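Local coordinates for protein putative trimethylamine methyltransferase (Rhizobium meliloti, PDB 4YYC) that probably transfers methyl groups, as trimethylamine methyltransferases do, at residues I62-L70 / L290-A299; I244-F252 / V272-M281. One frame throughout, in Å; residues are numbered along the deposited sequence.

Contact 1. Residues I62-L70 / L290-A299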
loop_
_atom_site.group_PDB
_atom_site.type_symbol
_atom_site.label_atom_id
_atom_site.label_comp_id
_atom_site.label_asym_id
_atom_site.label_seq_id
_atom_site.Cartn_x
_atom_site.Cartn_y
_atom_site.Cartn_z
ATOM N N ILE A 62 26.307 2.096 -1.729
ATOM C CA ILE A 62 25.923 2.239 -0.322
ATOM C C ILE A 62 26.844 1.403 0.567
ATOM O O ILE A 62 27.295 1.876 1.601
ATOM C CB ILE A 62 24.454 1.874 -0.075
ATOM C CG1 ILE A 62 23.510 2.762 -0.909
ATOM C CG2 ILE A 62 24.113 2.004 1.404
ATOM C CD1 ILE A 62 23.658 4.243 -0.662
ATOM N N GLU A 63 27.140 0.177 0.168
ATOM C CA GLU A 63 28.019 -0.707 0.949
ATOM C C GLU A 63 29.435 -0.107 1.078
ATOM O O GLU A 63 30.013 -0.067 2.155
ATOM C CB GLU A 63 28.034 -2.120 0.336
ATOM C CG GLU A 63 26.707 -2.848 0.523
ATOM C CD GLU A 63 26.538 -4.110 -0.296
ATOM O OE1 GLU A 63 27.175 -4.243 -1.360
ATOM O OE2 GLU A 63 25.681 -4.937 0.064
ATOM N N ARG A 64 29.960 0.417 -0.018
ATOM C CA ARG A 64 31.265 1.031 -0.004
ATOM C C ARG A 64 31.285 2.268 0.900
ATOM O O ARG A 64 32.202 2.454 1.721
ATOM C CB ARG A 64 31.623 1.445 -1.439
ATOM C CG ARG A 64 33.036 1.820 -1.697
ATOM C CD ARG A 64 33.344 1.748 -3.191
ATOM N NE ARG A 64 32.390 2.457 -4.031
ATOM C CZ ARG A 64 31.603 1.930 -4.976
ATOM N NH1 ARG A 64 31.610 0.639 -5.285
ATOM N NH2 ARG A 64 30.801 2.730 -5.650
ATOM N N ASN A 65 30.261 3.105 0.772
ATOM C CA ASN A 65 30.160 4.304 1.582
ATOM C C ASN A 65 29.998 3.997 3.076
ATOM O O ASN A 65 30.546 4.712 3.921
ATOM C CB ASN A 65 29.012 5.213 1.078
ATOM C CG ASN A 65 29.356 5.911 -0.227
ATOM O OD1 ASN A 65 30.448 5.746 -0.777
ATOM N ND2 ASN A 65 28.401 6.722 -0.741
ATOM N N ALA A 66 29.270 2.936 3.414
ATOM C CA ALA A 66 29.189 2.550 4.817
ATOM C C ALA A 66 30.511 2.109 5.391
ATOM O O ALA A 66 30.824 2.415 6.517
ATOM C CB ALA A 66 28.121 1.496 5.025
ATOM N N ASP A 67 31.320 1.425 4.594
ATOM C CA ASP A 67 32.645 1.046 5.075
ATOM C C ASP A 67 33.545 2.260 5.277
ATOM O O ASP A 67 34.327 2.291 6.215
ATOM C CB ASP A 67 33.327 0.108 4.103
ATOM C CG ASP A 67 32.657 -1.248 4.013
ATOM O OD1 ASP A 67 31.953 -1.697 4.949
ATOM O OD2 ASP A 67 32.878 -1.859 2.969
ATOM N N VAL A 68 33.424 3.246 4.407
ATOM C CA VAL A 68 34.101 4.528 4.627
ATOM C C VAL A 68 33.712 5.201 5.943
ATOM O O VAL A 68 34.549 5.609 6.721
ATOM C CB VAL A 68 33.831 5.495 3.457
ATOM C CG1 VAL A 68 34.336 6.899 3.785
ATOM C CG2 VAL A 68 34.526 4.960 2.209
ATOM N N VAL A 69 32.426 5.318 6.199
ATOM C CA VAL A 69 31.945 5.888 7.469
ATOM C C VAL A 69 32.543 5.134 8.664
ATOM O O VAL A 69 33.029 5.749 9.625
ATOM C CB VAL A 69 30.407 5.835 7.513
ATOM C CG1 VAL A 69 29.873 6.129 8.917
ATOM C CG2 VAL A 69 29.819 6.799 6.478
ATOM N N LEU A 70 32.488 3.804 8.608
ATOM C CA LEU A 70 32.960 2.984 9.725
ATOM C C LEU A 70 34.453 3.166 10.010
ATOM O O LEU A 70 34.875 3.067 11.161
ATOM C CB LEU A 70 32.678 1.504 9.487
ATOM C CG LEU A 70 31.221 1.071 9.694
ATOM C CD1 LEU A 70 31.072 -0.388 9.284
ATOM C CD2 LEU A 70 30.746 1.257 11.118
ATOM N N LEU A 290 20.417 5.427 4.320
ATOM C CA LEU A 290 20.802 4.025 4.170
ATOM C C LEU A 290 22.252 3.758 4.552
ATOM O O LEU A 290 22.571 2.732 5.120
ATOM C CB LEU A 290 20.611 3.523 2.742
ATOM C CG LEU A 290 19.173 3.211 2.392
ATOM C CD1 LEU A 290 19.075 2.916 0.918
ATOM C CD2 LEU A 290 18.627 2.048 3.224
ATOM N N THR A 291 23.161 4.643 4.140
ATOM C CA THR A 291 24.548 4.489 4.469
ATOM C C THR A 291 24.735 4.484 5.994
ATOM O O THR A 291 25.466 3.657 6.552
ATOM C CB THR A 291 25.332 5.653 3.832
ATOM O OG1 THR A 291 25.148 5.560 2.415
ATOM C CG2 THR A 291 26.755 5.587 4.172
ATOM N N GLN A 292 24.105 5.450 6.660
ATOM C CA GLN A 292 24.236 5.516 8.123
ATOM C C GLN A 292 23.633 4.284 8.802
ATOM O O GLN A 292 24.206 3.726 9.735
ATOM C CB GLN A 292 23.603 6.770 8.673
ATOM C CG GLN A 292 24.062 7.088 10.087
ATOM C CD GLN A 292 23.231 8.242 10.621
ATOM O OE1 GLN A 292 23.395 9.354 10.181
ATOM N NE2 GLN A 292 22.311 7.968 11.548
ATOM N N ILE A 293 22.463 3.883 8.340
ATOM C CA ILE A 293 21.838 2.675 8.839
ATOM C C ILE A 293 22.753 1.460 8.741
ATOM O O ILE A 293 22.934 0.711 9.709
ATOM C CB ILE A 293 20.505 2.385 8.111
ATOM C CG1 ILE A 293 19.442 3.369 8.598
ATOM C CG2 ILE A 293 20.056 0.954 8.366
ATOM C CD1 ILE A 293 18.221 3.388 7.675
ATOM N N LEU A 294 23.346 1.270 7.571
ATOM C CA LEU A 294 24.169 0.098 7.347
ATOM C C LEU A 294 25.397 0.140 8.262
ATOM O O LEU A 294 25.787 -0.893 8.822
ATOM C CB LEU A 294 24.552 -0.036 5.861
ATOM C CG LEU A 294 25.455 -1.217 5.512
ATOM C CD1 LEU A 294 24.814 -2.539 5.926
ATOM C CD2 LEU A 294 25.742 -1.185 4.005
ATOM N N ALA A 295 25.997 1.321 8.437
ATOM C CA ALA A 295 27.158 1.459 9.357
ATOM C C ALA A 295 26.778 1.103 10.791
ATOM O O ALA A 295 27.463 0.316 11.444
ATOM C CB ALA A 295 27.712 2.884 9.276
ATOM N N GLU A 296 25.652 1.622 11.272
ATOM C CA GLU A 296 25.191 1.365 12.645
ATOM C C GLU A 296 24.896 -0.127 12.833
ATOM O O GLU A 296 25.310 -0.710 13.821
ATOM C CB GLU A 296 23.970 2.203 12.989
ATOM C CG GLU A 296 24.263 3.669 13.044
ATOM C CD GLU A 296 23.082 4.531 13.402
ATOM O OE1 GLU A 296 21.987 4.015 13.768
ATOM O OE2 GLU A 296 23.218 5.777 13.323
ATOM N N VAL A 297 24.203 -0.740 11.871
ATOM C CA VAL A 297 23.900 -2.158 11.992
ATOM C C VAL A 297 25.131 -3.025 11.917
ATOM O O VAL A 297 25.275 -3.966 12.702
ATOM C CB VAL A 297 22.804 -2.610 10.972
ATOM C CG1 VAL A 297 22.723 -4.140 10.950
ATOM C CG2 VAL A 297 21.477 -1.939 11.266
ATOM N N LEU A 298 26.040 -2.725 10.997
ATOM C CA LEU A 298 27.267 -3.510 10.942
ATOM C C LEU A 298 27.981 -3.532 12.305
ATOM O O LEU A 298 28.404 -4.591 12.755
ATOM C CB LEU A 298 28.198 -2.982 9.830
ATOM C CG LEU A 298 27.838 -3.369 8.396
ATOM C CD1 LEU A 298 28.602 -2.532 7.398
ATOM C CD2 LEU A 298 28.103 -4.844 8.129
ATOM N N ALA A 299 28.136 -2.380 12.928
ATOM C CA ALA A 299 28.864 -2.298 14.197
ATOM C C ALA A 299 28.096 -3.012 15.313
ATOM O O ALA A 299 28.673 -3.827 16.036
ATOM C CB ALA A 299 29.110 -0.855 14.533
HETATM O O HOH W 1 26.179 7.422 0.843
#

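Contact 2. Residues I244-F252 / V272-M281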
loop_
_atom_site.group_PDB
_atom_site.type_symbol
_atom_site.label_atom_id
_atom_site.label_comp_id
_atom_site.label_asym_id
_atom_site.label_seq_id
_atom_site.Cartn_x
_atom_site.Cartn_y
_atom_site.Cartn_z
ATOM N N ILE A 244 17.311 -3.806 20.534
ATOM C CA ILE A 244 18.583 -3.150 20.860
ATOM C C ILE A 244 18.709 -1.930 19.937
ATOM O O ILE A 244 19.173 -2.050 18.784
ATOM C CB ILE A 244 19.793 -4.113 20.709
ATOM C CG1 ILE A 244 19.578 -5.399 21.541
ATOM C CG2 ILE A 244 21.094 -3.364 21.052
ATOM C CD1 ILE A 244 19.474 -5.180 23.043
ATOM N N ASN A 245 18.230 -0.778 20.381
ATOM C CA ASN A 245 18.330 0.405 19.571
ATOM C C ASN A 245 19.726 1.017 19.577
ATOM O O ASN A 245 20.439 0.944 20.582
ATOM C CB ASN A 245 17.340 1.457 20.017
ATOM C CG ASN A 245 15.899 1.066 19.739
ATOM O OD1 ASN A 245 15.129 0.835 20.675
ATOM N ND2 ASN A 245 15.512 1.020 18.472
ATOM N N ALA A 246 20.122 1.592 18.449
ATOM C CA ALA A 246 21.187 2.567 18.406
ATOM C C ALA A 246 20.585 3.904 18.764
ATOM O O ALA A 246 19.416 4.193 18.424
ATOM C CB ALA A 246 21.826 2.663 17.041
ATOM N N ASN A 247 21.386 4.721 19.409
ATOM C CA ASN A 247 21.088 6.129 19.601
ATOM C C ASN A 247 21.610 6.872 18.382
ATOM O O ASN A 247 22.648 7.508 18.393
ATOM C CB ASN A 247 21.723 6.639 20.895
ATOM C CG ASN A 247 21.305 8.054 21.216
ATOM O OD1 ASN A 247 20.375 8.605 20.607
ATOM N ND2 ASN A 247 22.013 8.674 22.160
ATOM N N SER A 248 20.884 6.749 17.288
ATOM C CA SER A 248 21.335 7.301 16.026
ATOM C C SER A 248 21.410 8.831 16.160
ATOM O O SER A 248 20.502 9.395 16.785
ATOM C CB SER A 248 20.366 6.898 14.909
ATOM O OG SER A 248 20.157 5.472 14.941
ATOM N N PRO A 249 22.439 9.502 15.621
ATOM C CA PRO A 249 23.453 8.891 14.737
ATOM C C PRO A 249 24.671 8.293 15.461
ATOM O O PRO A 249 25.321 8.961 16.251
ATOM C CB PRO A 249 23.910 10.058 13.850
ATOM C CG PRO A 249 23.645 11.286 14.695
ATOM C CD PRO A 249 22.435 10.974 15.535
HETATM N N MSE A 250 24.966 7.033 15.105
HETATM C CA MSE A 250 26.288 6.400 15.241
HETATM C C MSE A 250 26.735 6.317 16.697
HETATM O O MSE A 250 27.917 6.442 16.990
HETATM C CB MSE A 250 27.287 7.142 14.309
HETATM C CG MSE A 250 26.866 6.993 12.825
HETATM SE SE MSE A 250 28.071 8.073 11.692
HETATM C CE MSE A 250 27.234 9.854 11.957
ATOM N N VAL A 251 25.798 6.071 17.608
ATOM C CA VAL A 251 26.138 5.858 19.022
ATOM C C VAL A 251 25.386 4.641 19.493
ATOM O O VAL A 251 24.171 4.540 19.244
ATOM C CB VAL A 251 25.713 7.070 19.899
ATOM C CG1 VAL A 251 25.858 6.769 21.392
ATOM C CG2 VAL A 251 26.532 8.309 19.539
ATOM N N PHE A 252 26.081 3.775 20.253
ATOM C CA PHE A 252 25.414 2.788 21.125
ATOM C C PHE A 252 25.713 3.158 22.566
ATOM O O PHE A 252 26.845 3.369 22.905
ATOM C CB PHE A 252 25.896 1.356 20.827
ATOM C CG PHE A 252 25.343 0.806 19.535
ATOM C CD1 PHE A 252 24.098 0.208 19.495
ATOM C CD2 PHE A 252 26.077 0.925 18.362
ATOM C CE1 PHE A 252 23.570 -0.266 18.305
ATOM C CE2 PHE A 252 25.560 0.447 17.150
ATOM C CZ PHE A 252 24.322 -0.136 17.119
ATOM N N VAL A 272 18.947 -5.337 16.208
ATOM C CA VAL A 272 19.794 -4.130 16.237
ATOM C C VAL A 272 19.196 -3.067 15.334
ATOM O O VAL A 272 19.196 -3.208 14.102
ATOM C CB VAL A 272 21.268 -4.457 15.829
ATOM C CG1 VAL A 272 22.084 -3.164 15.764
ATOM C CG2 VAL A 272 21.864 -5.403 16.825
ATOM N N SER A 273 18.721 -1.983 15.925
ATOM C CA SER A 273 17.805 -1.095 15.232
ATOM C C SER A 273 18.194 0.374 15.375
ATOM O O SER A 273 17.926 1.016 16.399
ATOM C CB SER A 273 16.359 -1.283 15.779
ATOM O OG SER A 273 15.924 -2.632 15.589
ATOM N N PRO A 274 18.803 0.951 14.337
ATOM C CA PRO A 274 18.854 2.394 14.223
ATOM C C PRO A 274 17.469 2.990 14.471
ATOM O O PRO A 274 16.461 2.399 14.061
ATOM C CB PRO A 274 19.315 2.589 12.773
ATOM C CG PRO A 274 20.190 1.398 12.533
ATOM C CD PRO A 274 19.511 0.272 13.228
ATOM N N PHE A 275 17.419 4.126 15.138
ATOM C CA PHE A 275 16.167 4.822 15.402
ATOM C C PHE A 275 16.265 6.194 14.765
ATOM O O PHE A 275 16.903 7.101 15.322
ATOM C CB PHE A 275 15.937 4.932 16.903
ATOM C CG PHE A 275 14.593 5.504 17.258
ATOM C CD1 PHE A 275 13.484 4.671 17.330
ATOM C CD2 PHE A 275 14.433 6.857 17.448
ATOM C CE1 PHE A 275 12.224 5.183 17.616
ATOM C CE2 PHE A 275 13.171 7.394 17.753
ATOM C CZ PHE A 275 12.081 6.551 17.832
ATOM N N ILE A 276 15.661 6.326 13.594
ATOM C CA ILE A 276 15.948 7.438 12.727
ATOM C C ILE A 276 14.715 8.178 12.241
ATOM O O ILE A 276 13.740 7.564 11.808
ATOM C CB ILE A 276 16.782 6.968 11.558
ATOM C CG1 ILE A 276 18.224 6.762 12.071
ATOM C CG2 ILE A 276 16.793 7.906 10.370
ATOM C CD1 ILE A 276 19.018 5.988 11.081
ATOM N N LEU A 277 14.767 9.502 12.395
ATOM C CA LEU A 277 13.942 10.412 11.639
ATOM C C LEU A 277 14.881 11.101 10.650
ATOM O O LEU A 277 15.782 11.862 11.057
ATOM C CB LEU A 277 13.301 11.437 12.558
ATOM C CG LEU A 277 12.388 10.831 13.639
ATOM C CD1 LEU A 277 11.853 11.973 14.486
ATOM C CD2 LEU A 277 11.260 10.047 12.983
ATOM N N SER A 278 14.678 10.869 9.364
ATOM C CA SER A 278 15.585 11.403 8.349
ATOM C C SER A 278 15.525 12.916 8.365
ATOM O O SER A 278 14.436 13.492 8.440
ATOM C CB SER A 278 15.244 10.880 6.967
ATOM O OG SER A 278 15.585 9.522 6.845
ATOM N N GLY A 279 16.694 13.565 8.308
ATOM C CA GLY A 279 16.773 15.011 8.514
ATOM C C GLY A 279 17.115 15.422 9.933
ATOM O O GLY A 279 17.527 16.561 10.188
ATOM N N ALA A 280 16.913 14.535 10.893
ATOM C CA ALA A 280 17.216 14.849 12.288
ATOM C C ALA A 280 18.293 13.910 12.804
ATOM O O ALA A 280 19.380 14.378 13.183
ATOM C CB ALA A 280 15.958 14.777 13.130
HETATM N N MSE A 281 18.041 12.604 12.783
HETATM C CA MSE A 281 19.008 11.616 13.296
HETATM C C MSE A 281 19.779 10.933 12.188
HETATM O O MSE A 281 20.613 10.082 12.472
HETATM C CB MSE A 281 18.321 10.533 14.127
HETATM C CG MSE A 281 17.843 11.068 15.468
HETATM SE SE MSE A 281 15.957 11.613 15.299
HETATM C CE MSE A 281 15.177 10.142 16.352
HETATM O O HOH W 2 18.047 8.157 17.651
#

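Contact 1. Residues I62-L70 / L290-A299
Helices 56-73 and 286-307 meet in a buried helix-helix packing that centres on Ala-66 and Thr-291, whose CA atoms are 5.0 Å apart. The axes of the two segments approach to 8.4 Å and cross at -60°, and no hydrogen bond runs directly between them. Thr-291 is the knob, seated in a hole formed by Ile-62, Asn-65, Ala-66 and Val-69. Its two branches do different work. A chi1 of -61° sets OG1 beside the backbone N and leaves CG2 anti to it; CG2 presses on the backbone of the facing helix, 3.7 Å from Ala-66 N, while OG1 lies against the methyl groups of Ile-62. This hydroxyl bonds to Ala-287 O within its own helix, and OG1 accepts a hydrogen from a water 2.6 Å away; the same water accepts from Asn-65 ND2, so one bridge spans the contact.

Beside the knob, the Ala-66 CB methyl meets Leu-294 CD2 at 3.7 Å, and the same CD2 reaches the backbone of Glu-63. Further along, Leu-70 forks over the second helix: CD2 comes to 3.4 Å from Ala-295 O, and CD1 to 3.8 Å from Leu-298 CD1, the two leucines standing nearly perpendicular. Val-69 CG1 also packs on Ala-295 CB, 3.9 Å away.

Asn-65 ND2 also bonds to Gln-431 of the second subunit, whose Ile-436 packs on Val-69 and Thr-291. Helix 334-350 receives Ile-62 and Leu-298 and supplies Arg-349 as salt-bridge partner of Glu-63, while Ile-293 and Val-297 turn from helix 286-307 onto strands 269-277 and 313-322.

Contact 2. Residues I244-F252 / V272-M281
Ile-244 and Asn-245 bridge Val-272 and Ser-273 in parallel, joining strands 240-245 and 269-277; with helix 254-265 between them these form a beta-alpha-beta crossover, consistent with the TIM-barrel fold of this family. The contact continues past the bridged residues into the loops beyond. Among the backbone bonds, Ser-273 N donates to Ile-244 O at 2.9 Å, and Ala-246 N donates to Ser-273 O at 3.1 Å. CA-H...O contacts accompany them, from Val-272 CA to Ile-244 O and from Asn-245 CA to Ser-273 O.

Side-chain polar bonds extend the pairing. Asn-245 ND2 gives a hydrogen to Ser-273 O at 3.2 Å, with the carbonyl oxygen close to its amide plane (13° out). Ala-246 N meets the same oxygen from the opposite face of the carbonyl, 58° above its plane. Two N-H groups therefore grip Ser-273 O. Further along, Ser-248 takes over: OG, anti to its carbonyl carbon (chi1 -51°), accepts from Phe-275 N at 3.1 Å, and a water donates to both Ser-248 O and Phe-275 O.

The rest is van der Waals packing. Ser-248 CB touches Ile-276 CG1 at 3.6 Å. Selenomethionine Met-281 lays CG 3.4 Å from Ser-248 O, and Pro-249, after a cis peptide bond, rests CB near Met-281 O. On the Ile-244 side of the sheet, Val-272 CG1 approaches Phe-252 CZ at 4.0 Å, the side chains nearly perpendicular; the Phe-252 ring also meets Phe-77.

The Ser-248 hydroxyl bonds Glu-296 as well, so one oxygen links the loop, strand 269-277 and helix 286-307. Asn-245 ND2 further bonds an unidentified ligand, probably from the crystallisation liquor; the amide thus joins strand pairing to ligand contact, without defining a natural substrate.

Overall arrangement
The centres of contacts 1 and 2 lie about 12 Å apart on the same side of the chain's centre. Along the sequence, contact 2 is nested within the loop that contact 1 closes: helix segment 62-70 comes first, then 244-252, 272-281 and 290-299. Strand 269-277 leads into helix 286-307 and on to parallel strand 313-322, a strand-helix-strand unit consistent with a TIM barrel, which ties the sheet pairing of contact 2 to the helix packing of contact 1. Glu-296 makes a direct connection: Met-250 N probably donates to Glu-296 OE2 (2.8 Å). Helix 286-307 packs on helix 56-73, and both contacts meet the second subunit.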